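PDB 6FKG: Rv1990c (MbcA) from Mycobacterium tuberculosis, which serves as the antitoxin of a type II toxin-antitoxin pair, neutralizing its cognate toxin MbcT by blocking access to the toxin active site. Local coordinates for residues C[21-26]-C[39-44]. Residues are numbered along the deposited sequence; the frame is centred on the assembly and turned at random.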
ATOM      1  N   LEU C  21     -13.145  15.674 -31.424  1.00 37.24           N
ATOM      2  CA  LEU C  21     -13.754  14.758 -30.472  1.00 41.86           C
ATOM      3  C   LEU C  21     -15.222  15.097 -30.244  1.00 46.01           C
ATOM      4  O   LEU C  21     -15.623  16.259 -30.290  1.00 41.23           O
ATOM      5  CB  LEU C  21     -13.012  14.789 -29.140  1.00 40.49           C
ATOM      6  CG  LEU C  21     -11.525  14.424 -29.220  1.00 41.37           C
ATOM      7  CD1 LEU C  21     -10.946  14.309 -27.815  1.00 43.89           C
ATOM      8  CD2 LEU C  21     -11.293  13.149 -30.019  1.00 38.31           C
ATOM      9  N   THR C  22     -16.023  14.070 -30.009  1.00 38.95           N
ATOM     10  CA  THR C  22     -17.404  14.280 -29.595  1.00 46.01           C
ATOM     11  C   THR C  22     -17.426  14.461 -28.087  1.00 46.93           C
ATOM     12  O   THR C  22     -16.503  14.025 -27.407  1.00 41.60           O
ATOM     13  CB  THR C  22     -18.298  13.101 -29.961  1.00 42.38           C
ATOM     14  OG1 THR C  22     -17.938  11.978 -29.149  1.00 41.15           O
ATOM     15  CG2 THR C  22     -18.124  12.736 -31.434  1.00 47.04           C
ATOM     16  N   TYR C  23     -18.475  15.083 -27.560  1.00 40.71           N
ATOM     17  CA  TYR C  23     -18.575  15.246 -26.108  1.00 40.43           C
ATOM     18  C   TYR C  23     -18.755  13.889 -25.416  1.00 43.06           C
ATOM     19  O   TYR C  23     -18.422  13.736 -24.247  1.00 39.78           O
ATOM     20  CB  TYR C  23     -19.720  16.198 -25.751  1.00 44.50           C
ATOM     21  CG  TYR C  23     -19.397  17.647 -26.062  1.00 48.76           C
ATOM     22  CD1 TYR C  23     -18.121  18.148 -25.839  1.00 58.22           C
ATOM     23  CD2 TYR C  23     -20.348  18.500 -26.601  1.00 57.11           C
ATOM     24  CE1 TYR C  23     -17.805  19.460 -26.116  1.00 56.14           C
ATOM     25  CE2 TYR C  23     -20.041  19.824 -26.886  1.00 59.66           C
ATOM     26  CZ  TYR C  23     -18.764  20.295 -26.635  1.00 57.00           C
ATOM     27  OH  TYR C  23     -18.427  21.600 -26.910  1.00 58.23           O
ATOM     28  N   GLU C  24     -19.278  12.895 -26.134  1.00 42.81           N
ATOM     29  CA  GLU C  24     -19.351  11.557 -25.560  1.00 41.58           C
ATOM     30  C   GLU C  24     -17.957  10.977 -25.397  1.00 39.55           C
ATOM     31  O   GLU C  24     -17.661  10.355 -24.372  1.00 40.27           O
ATOM     32  CB  GLU C  24     -20.203  10.617 -26.407  1.00 45.02           C
ATOM     33  CG  GLU C  24     -21.684  10.959 -26.402  1.00 51.78           C
ATOM     34  CD  GLU C  24     -21.957  12.221 -27.194  1.00 50.39           C
ATOM     35  OE1 GLU C  24     -21.185  12.476 -28.141  1.00 51.27           O
ATOM     36  OE2 GLU C  24     -22.893  12.971 -26.853  1.00 53.43           O
ATOM     37  N   GLU C  25     -17.101  11.175 -26.398  1.00 38.65           N
ATOM     38  CA  GLU C  25     -15.717  10.703 -26.305  1.00 39.46           C
ATOM     39  C   GLU C  25     -14.987  11.417 -25.188  1.00 39.55           C
ATOM     40  O   GLU C  25     -14.285  10.792 -24.401  1.00 37.32           O
ATOM     41  CB  GLU C  25     -14.961  10.910 -27.617  1.00 36.79           C
ATOM     42  CG  GLU C  25     -15.307   9.871 -28.674  1.00 38.44           C
ATOM     43  CD  GLU C  25     -14.954  10.337 -30.079  1.00 44.58           C
ATOM     44  OE1 GLU C  25     -14.700  11.550 -30.262  1.00 43.42           O
ATOM     45  OE2 GLU C  25     -14.931   9.490 -30.994  1.00 44.75           O
ATOM     46  N   VAL C  26     -15.149  12.732 -25.127  1.00 35.75           N
ATOM     47  CA  VAL C  26     -14.496  13.498 -24.070  1.00 34.45           C
ATOM     48  C   VAL C  26     -15.018  13.068 -22.712  1.00 35.04           C
ATOM     49  O   VAL C  26     -14.240  12.848 -21.795  1.00 37.56           O
ATOM     50  CB  VAL C  26     -14.696  15.007 -24.232  1.00 34.86           C
ATOM     51  CG1 VAL C  26     -13.978  15.743 -23.102  1.00 39.45           C
ATOM     52  CG2 VAL C  26     -14.146  15.467 -25.586  1.00 34.53           C
ATOM     53  N   ARG C  39     -21.258  21.942 -21.341  1.00 40.48           N
ATOM     54  CA  ARG C  39     -21.469  23.113 -20.490  1.00 40.44           C
ATOM     55  C   ARG C  39     -20.149  23.696 -19.976  1.00 45.50           C
ATOM     56  O   ARG C  39     -19.963  24.915 -19.993  1.00 43.27           O
ATOM     57  CB  ARG C  39     -22.376  22.770 -19.306  1.00 38.55           C
ATOM     58  CG  ARG C  39     -23.847  22.627 -19.695  1.00 46.92           C
ATOM     59  CD  ARG C  39     -24.753  22.386 -18.476  1.00 50.52           C
ATOM     60  NE  ARG C  39     -24.618  23.416 -17.449  1.00 44.34           N
ATOM     61  CZ  ARG C  39     -25.242  24.594 -17.468  1.00 46.07           C
ATOM     62  NH1 ARG C  39     -26.051  24.914 -18.472  1.00 52.38           N
ATOM     63  NH2 ARG C  39     -25.046  25.461 -16.485  1.00 47.53           N
ATOM     64  N   TRP C  40     -19.253  22.826 -19.513  1.00 39.17           N
ATOM     65  CA  TRP C  40     -17.955  23.262 -19.016  1.00 38.34           C
ATOM     66  C   TRP C  40     -17.197  24.018 -20.102  1.00 42.67           C
ATOM     67  O   TRP C  40     -16.684  25.110 -19.862  1.00 42.41           O
ATOM     68  CB  TRP C  40     -17.125  22.071 -18.523  1.00 35.42           C
ATOM     69  CG  TRP C  40     -15.897  22.478 -17.762  1.00 41.36           C
ATOM     70  CD1 TRP C  40     -15.772  22.598 -16.405  1.00 43.47           C
ATOM     71  CD2 TRP C  40     -14.626  22.836 -18.316  1.00 41.45           C
ATOM     72  NE1 TRP C  40     -14.493  22.996 -16.085  1.00 48.60           N
ATOM     73  CE2 TRP C  40     -13.774  23.153 -17.240  1.00 45.51           C
ATOM     74  CE3 TRP C  40     -14.126  22.913 -19.619  1.00 45.81           C
ATOM     75  CZ2 TRP C  40     -12.444  23.543 -17.427  1.00 46.99           C
ATOM     76  CZ3 TRP C  40     -12.805  23.295 -19.802  1.00 52.68           C
ATOM     77  CH2 TRP C  40     -11.983  23.609 -18.712  1.00 43.61           C
ATOM     78  N   THR C  41     -17.142  23.446 -21.305  1.00 40.47           N
ATOM     79  CA  THR C  41     -16.409  24.074 -22.397  1.00 41.41           C
ATOM     80  C   THR C  41     -17.105  25.341 -22.895  1.00 41.78           C
ATOM     81  O   THR C  41     -16.494  26.160 -23.580  1.00 42.46           O
ATOM     82  CB  THR C  41     -16.214  23.108 -23.581  1.00 46.35           C
ATOM     83  OG1 THR C  41     -17.479  22.549 -23.960  1.00 46.00           O
ATOM     84  CG2 THR C  41     -15.255  21.999 -23.207  1.00 44.32           C
ATOM     85  N   ALA C  42     -18.384  25.498 -22.555  1.00 41.51           N
ATOM     86  CA  ALA C  42     -19.124  26.701 -22.909  1.00 45.05           C
ATOM     87  C   ALA C  42     -19.017  27.729 -21.783  1.00 46.54           C
ATOM     88  O   ALA C  42     -19.633  28.791 -21.839  1.00 47.29           O
ATOM     89  CB  ALA C  42     -20.594  26.369 -23.205  1.00 47.82           C
ATOM     90  N   GLY C  43     -18.224  27.401 -20.767  1.00 46.64           N
ATOM     91  CA  GLY C  43     -17.996  28.301 -19.650  1.00 42.82           C
ATOM     92  C   GLY C  43     -19.168  28.413 -18.693  1.00 47.18           C
ATOM     93  O   GLY C  43     -19.224  29.337 -17.880  1.00 50.40           O
ATOM     94  N   GLN C  44     -20.104  27.472 -18.781  1.00 44.52           N
ATOM     95  CA  GLN C  44     -21.266  27.454 -17.898  1.00 46.61           C
ATOM     96  C   GLN C  44     -21.003  26.649 -16.630  1.00 50.05           C
ATOM     97  O   GLN C  44     -20.110  25.794 -16.595  1.00 46.50           O
ATOM     98  CB  GLN C  44     -22.480  26.878 -18.628  1.00 47.09           C
ATOM     99  CG  GLN C  44     -22.794  27.564 -19.939  1.00 53.54           C
ATOM    100  CD  GLN C  44     -23.785  26.776 -20.765  1.00 62.46           C
ATOM    101  OE1 GLN C  44     -23.561  25.605 -21.069  1.00 62.33           O
ATOM    102  NE2 GLN C  44     -24.897  27.405 -21.112  1.00 70.51           N
TER
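Tyr23 and Thr41 carry the whole contact between the start of helix 23-30 and the end of helix 34-41. The phenol reaches across to the threonine, bridging two backbones whose nearest CA atoms, those of Tyr23 and Thr41, lie 9.8 Å apart. Tyr23 OH stands 3.2 Å from Thr41 OG1, and the same threonine oxygen lies obliquely beside the ring, 3.7 Å from Tyr23 CZ. Thr41 OG1 sits between its own backbone N and carbonyl carbon (chi1 52°), which points it back along the helix to the carbonyl oxygen of Val37, its stronger hydrogen-bond partner, with that of Ala38 also within hydrogen-bonding reach; the buried hydroxyl thus has a partner in its own helix.

Both helix ends are closed by local hydrogen bonds. Thr22 and Glu25 form a capping box at the N-terminus of helix 23-30: Glu25 N donates to Thr22 OG1 (3.0 Å), and Thr22 N donates to Glu25 OE1 (2.9 Å) from above the carboxylate plane. Helix 34-41 ends in a Schellman motif, with Gly43 at positive phi (74°), Gln44 N bonded to Arg39 O (2.8 Å) and Gly43 N to Trp40 O (2.9 Å). Gln44 CB rests against one face of the Arg39 guanidinium, while NH1 makes a salt bridge to Glu111 of the MbcT chain, placing this helix end at the toxin interface.

The contact is plain structural packing in an all-helical chain. The tyrosine also packs on Val37, Ala38 and Glu17; the buried Val26 meets Ile16, Val37, Leu55 and Leu58, joining helices 7-19, 23-30, 34-41 and 52-65.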